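Side-chain contact in putative 4-Hydroxy-2-oxoglutarate aldolase / 2-dehydro-3-deoxyphosphogluconate aldolase (Yersinia enterocolitica, PDB 3LM7), which is a putative aldolase of the KDGP aldolase family, built on a TIM-barrel fold and modelled as a dimer with bound potassium: residues R12-L17 with I207-G212. Residues are numbered along the deposited sequence; the frame is centred on the assembly and turned at random.
Sequences RDRVCL and IALDAG. With K (potassium ion), chain E.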
ATOM      1  N   ARG A  12       1.879 -11.552   0.518  1.00  8.67           N
ATOM      2  CA  ARG A  12       1.952 -10.627  -0.652  1.00 11.12           C
ATOM      3  C   ARG A  12       1.699  -9.177  -0.294  1.00 12.50           C
ATOM      4  O   ARG A  12       1.038  -8.425  -1.045  1.00 12.33           O
ATOM      5  CB  ARG A  12       0.960 -11.033  -1.756  1.00 12.21           C
ATOM      6  CG  ARG A  12       1.312 -12.417  -2.330  1.00 13.24           C
ATOM      7  CD  ARG A  12       0.656 -12.643  -3.665  1.00 24.10           C
ATOM      8  NE  ARG A  12       1.192 -13.925  -4.105  1.00 33.58           N
ATOM      9  CZ  ARG A  12       0.817 -14.562  -5.208  1.00 39.70           C
ATOM     10  NH1 ARG A  12      -0.088 -13.991  -6.012  1.00 36.63           N
ATOM     11  NH2 ARG A  12       1.352 -15.764  -5.502  1.00 37.63           N
ATOM     12  N   ASP A  13       2.218  -8.792   0.860  1.00 13.30           N
ATOM     13  CA  ASP A  13       2.162  -7.418   1.318  1.00 15.09           C
ATOM     14  C   ASP A  13       0.806  -6.860   1.491  1.00 13.85           C
ATOM     15  O   ASP A  13       0.678  -5.640   1.529  1.00 11.91           O
ATOM     16  CB  ASP A  13       2.924  -6.484   0.383  1.00 16.76           C
ATOM     17  CG  ASP A  13       4.294  -6.213   0.903  1.00 27.86           C
ATOM     18  OD1 ASP A  13       4.422  -5.720   2.112  1.00 31.74           O
ATOM     19  OD2 ASP A  13       5.216  -6.576   0.134  1.00 37.54           O
ATOM     20  N   ARG A  14      -0.183  -7.739   1.686  1.00 11.49           N
ATOM     21  CA  ARG A  14      -1.559  -7.252   1.788  1.00 11.36           C
ATOM     22  C   ARG A  14      -2.257  -7.671   3.054  1.00 10.31           C
ATOM     23  O   ARG A  14      -2.947  -6.854   3.649  1.00 11.60           O
ATOM     24  CB  ARG A  14      -2.428  -7.697   0.603  1.00 11.78           C
ATOM     25  CG  ARG A  14      -2.129  -7.078  -0.751  1.00 19.56           C
ATOM     26  CD  ARG A  14      -2.392  -5.544  -0.809  1.00 19.36           C
ATOM     27  NE  ARG A  14      -3.756  -4.991  -0.606  1.00 22.25           N
ATOM     28  CZ  ARG A  14      -4.728  -4.967  -1.517  1.00 22.90           C
ATOM     29  NH1 ARG A  14      -4.562  -5.617  -2.668  1.00 26.33           N
ATOM     30  NH2 ARG A  14      -5.910  -4.377  -1.266  1.00 22.83           N
ATOM     31  N   VAL A  15      -2.180  -8.954   3.408  1.00  8.67           N
ATOM     32  CA  VAL A  15      -3.049  -9.497   4.491  1.00  8.21           C
ATOM     33  C   VAL A  15      -2.277 -10.325   5.464  1.00  9.10           C
ATOM     34  O   VAL A  15      -1.510 -11.234   5.018  1.00  9.61           O
ATOM     35  CB  VAL A  15      -4.181 -10.396   3.943  1.00  9.50           C
ATOM     36  CG1 VAL A  15      -5.004 -10.994   5.160  1.00  7.25           C
ATOM     37  CG2 VAL A  15      -5.073  -9.549   3.023  1.00  8.53           C
ATOM     38  N   CYS A  16      -2.498 -10.075   6.771  1.00  7.41           N
ATOM     39  CA  CYS A  16      -1.822 -10.876   7.805  1.00  8.12           C
ATOM     40  C   CYS A  16      -2.900 -11.296   8.803  1.00  8.95           C
ATOM     41  O   CYS A  16      -3.688 -10.472   9.264  1.00  8.17           O
ATOM     42  CB  CYS A  16      -0.700 -10.044   8.498  1.00  5.75           C
ATOM     43  SG  CYS A  16       0.264 -11.059   9.686  1.00  9.19           S
ATOM     44  N   LEU A  17      -2.939 -12.577   9.152  1.00  7.70           N
ATOM     45  CA  LEU A  17      -3.954 -13.032  10.096  1.00  7.81           C
ATOM     46  C   LEU A  17      -3.576 -12.567  11.486  1.00  5.89           C
ATOM     47  O   LEU A  17      -2.396 -12.381  11.786  1.00  6.61           O
ATOM     48  CB  LEU A  17      -4.028 -14.605  10.113  1.00  6.74           C
ATOM     49  CG  LEU A  17      -4.316 -15.223   8.766  1.00  7.83           C
ATOM     50  CD1 LEU A  17      -4.266 -16.752   8.989  1.00  9.18           C
ATOM     51  CD2 LEU A  17      -5.717 -14.815   8.187  1.00  5.29           C
ATOM     52  N   ILE A 207     -14.197  -7.477   1.096  1.00  8.20           N
ATOM     53  CA  ILE A 207     -14.697  -6.090   1.122  1.00  8.38           C
ATOM     54  C   ILE A 207     -13.567  -5.093   1.279  1.00  8.02           C
ATOM     55  O   ILE A 207     -13.520  -4.061   0.596  1.00  6.69           O
ATOM     56  CB  ILE A 207     -15.705  -5.944   2.293  1.00  9.77           C
ATOM     57  CG1 ILE A 207     -17.037  -6.522   1.848  1.00  7.76           C
ATOM     58  CG2 ILE A 207     -15.855  -4.449   2.749  1.00  8.36           C
ATOM     59  CD1 ILE A 207     -17.990  -6.736   3.060  1.00 12.21           C
ATOM     60  N   ALA A 208     -12.631  -5.394   2.182  1.00  7.88           N
ATOM     61  CA  ALA A 208     -11.472  -4.491   2.406  1.00  9.04           C
ATOM     62  C   ALA A 208     -10.569  -4.459   1.166  1.00  8.86           C
ATOM     63  O   ALA A 208     -10.072  -3.366   0.785  1.00  8.84           O
ATOM     64  CB  ALA A 208     -10.599  -4.936   3.680  1.00  8.77           C
ATOM     65  N   LEU A 209     -10.318  -5.628   0.553  1.00  7.91           N
ATOM     66  CA  LEU A 209      -9.479  -5.642  -0.639  1.00  7.96           C
ATOM     67  C   LEU A 209     -10.144  -4.897  -1.798  1.00  8.94           C
ATOM     68  O   LEU A 209      -9.464  -4.160  -2.507  1.00  9.36           O
ATOM     69  CB  LEU A 209      -9.179  -7.090  -1.085  1.00 10.35           C
ATOM     70  CG  LEU A 209      -8.437  -7.963  -0.073  1.00 10.40           C
ATOM     71  CD1 LEU A 209      -8.311  -9.456  -0.614  1.00 10.09           C
ATOM     72  CD2 LEU A 209      -6.999  -7.373   0.218  1.00 11.01           C
ATOM     73  N   ASP A 210     -11.465  -5.058  -1.982  1.00  8.15           N
ATOM     74  CA  ASP A 210     -12.154  -4.380  -3.108  1.00  9.96           C
ATOM     75  C   ASP A 210     -12.179  -2.854  -2.914  1.00 11.07           C
ATOM     76  O   ASP A 210     -12.101  -2.147  -3.905  1.00 13.12           O
ATOM     77  CB  ASP A 210     -13.608  -4.847  -3.263  1.00 10.06           C
ATOM     78  CG  ASP A 210     -13.723  -6.288  -3.818  1.00 12.42           C
ATOM     79  OD1 ASP A 210     -12.708  -6.888  -4.249  1.00 12.46           O
ATOM     80  OD2 ASP A 210     -14.844  -6.811  -3.786  1.00 15.09           O
ATOM     81  N   ALA A 211     -12.260  -2.394  -1.648  1.00  9.71           N
ATOM     82  CA  ALA A 211     -12.109  -0.955  -1.310  1.00 11.22           C
ATOM     83  C   ALA A 211     -10.710  -0.405  -1.621  1.00 11.52           C
ATOM     84  O   ALA A 211     -10.559   0.798  -1.987  1.00 12.13           O
ATOM     85  CB  ALA A 211     -12.479  -0.712   0.191  1.00 11.13           C
ATOM     86  N   GLY A 212      -9.700  -1.268  -1.572  1.00  9.87           N
ATOM     87  CA  GLY A 212      -8.325  -0.873  -1.907  1.00 10.03           C
ATOM     88  C   GLY A 212      -7.460  -0.715  -0.633  1.00  9.18           C
ATOM     89  O   GLY A 212      -6.372  -0.135  -0.677  1.00 10.89           O
TER
HETATM   90  K     K E 401     -12.011   2.460  -3.460  1.00 15.24           K
HETATM   91  O   HOH W   1      -7.060  -4.597  -3.701  1.00 35.07           O
HETATM   92  O   HOH W   2     -12.088   0.242  -5.412  1.00 21.95           O
HETATM   93  O   HOH W   3     -11.529   4.651  -1.539  1.00 13.09           O
HETATM   94  O   HOH W   4     -13.751   4.574  -4.815  1.00 15.66           O
HETATM   95  O   HOH W   5     -14.385   0.944  -3.513  1.00 33.82           O
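At the C-terminal end of helix 201-211, where a Schellman motif closes the helix, Arg14 reaches over from the loop that leads into barrel strand 17-20 and lays its guanidinium against Leu209. Methyl CD2 of Leu209 sits over one face of that group, off-centre toward its rim, with Arg14 NH2 3.5 Å and Arg14 CZ 3.7 Å from it. The arginine chain is bent at both chi2 (-65°) and chi3 (-63°), which curls the guanidinium round onto the leucine. Val15 comes in beside it: its CG2 lies 4.0 Å from Leu209 CD2, the two side chains crossing at about a right angle, and Ile247 and Val244 of helix 234-247 add to this apolar patch.

Water 1 lies at the edge of the guanidinium, in its plane. Arg14 NH2 donates to this water at 2.7 Å, and the same water donates to Leu209 O, also at 2.7 Å, thereby bridging Arg14 to the carbonyl of Leu209. NH2 also bonds directly to Val213 O, just past Gly212, the positive-phi C' residue of the Schellman motif, while NE makes a weak bond to Thr214 O. One residue before the glycine, Ala211 O binds the potassium ion at 2.6 Å, and Ala211 O of the second subunit binds it too.

Arg14 thus places its charge among carbonyl oxygens at the negative end of the helix dipole, an electrostatic setting likely to suit a cation, while one face of the guanidinium packs on a leucine methyl.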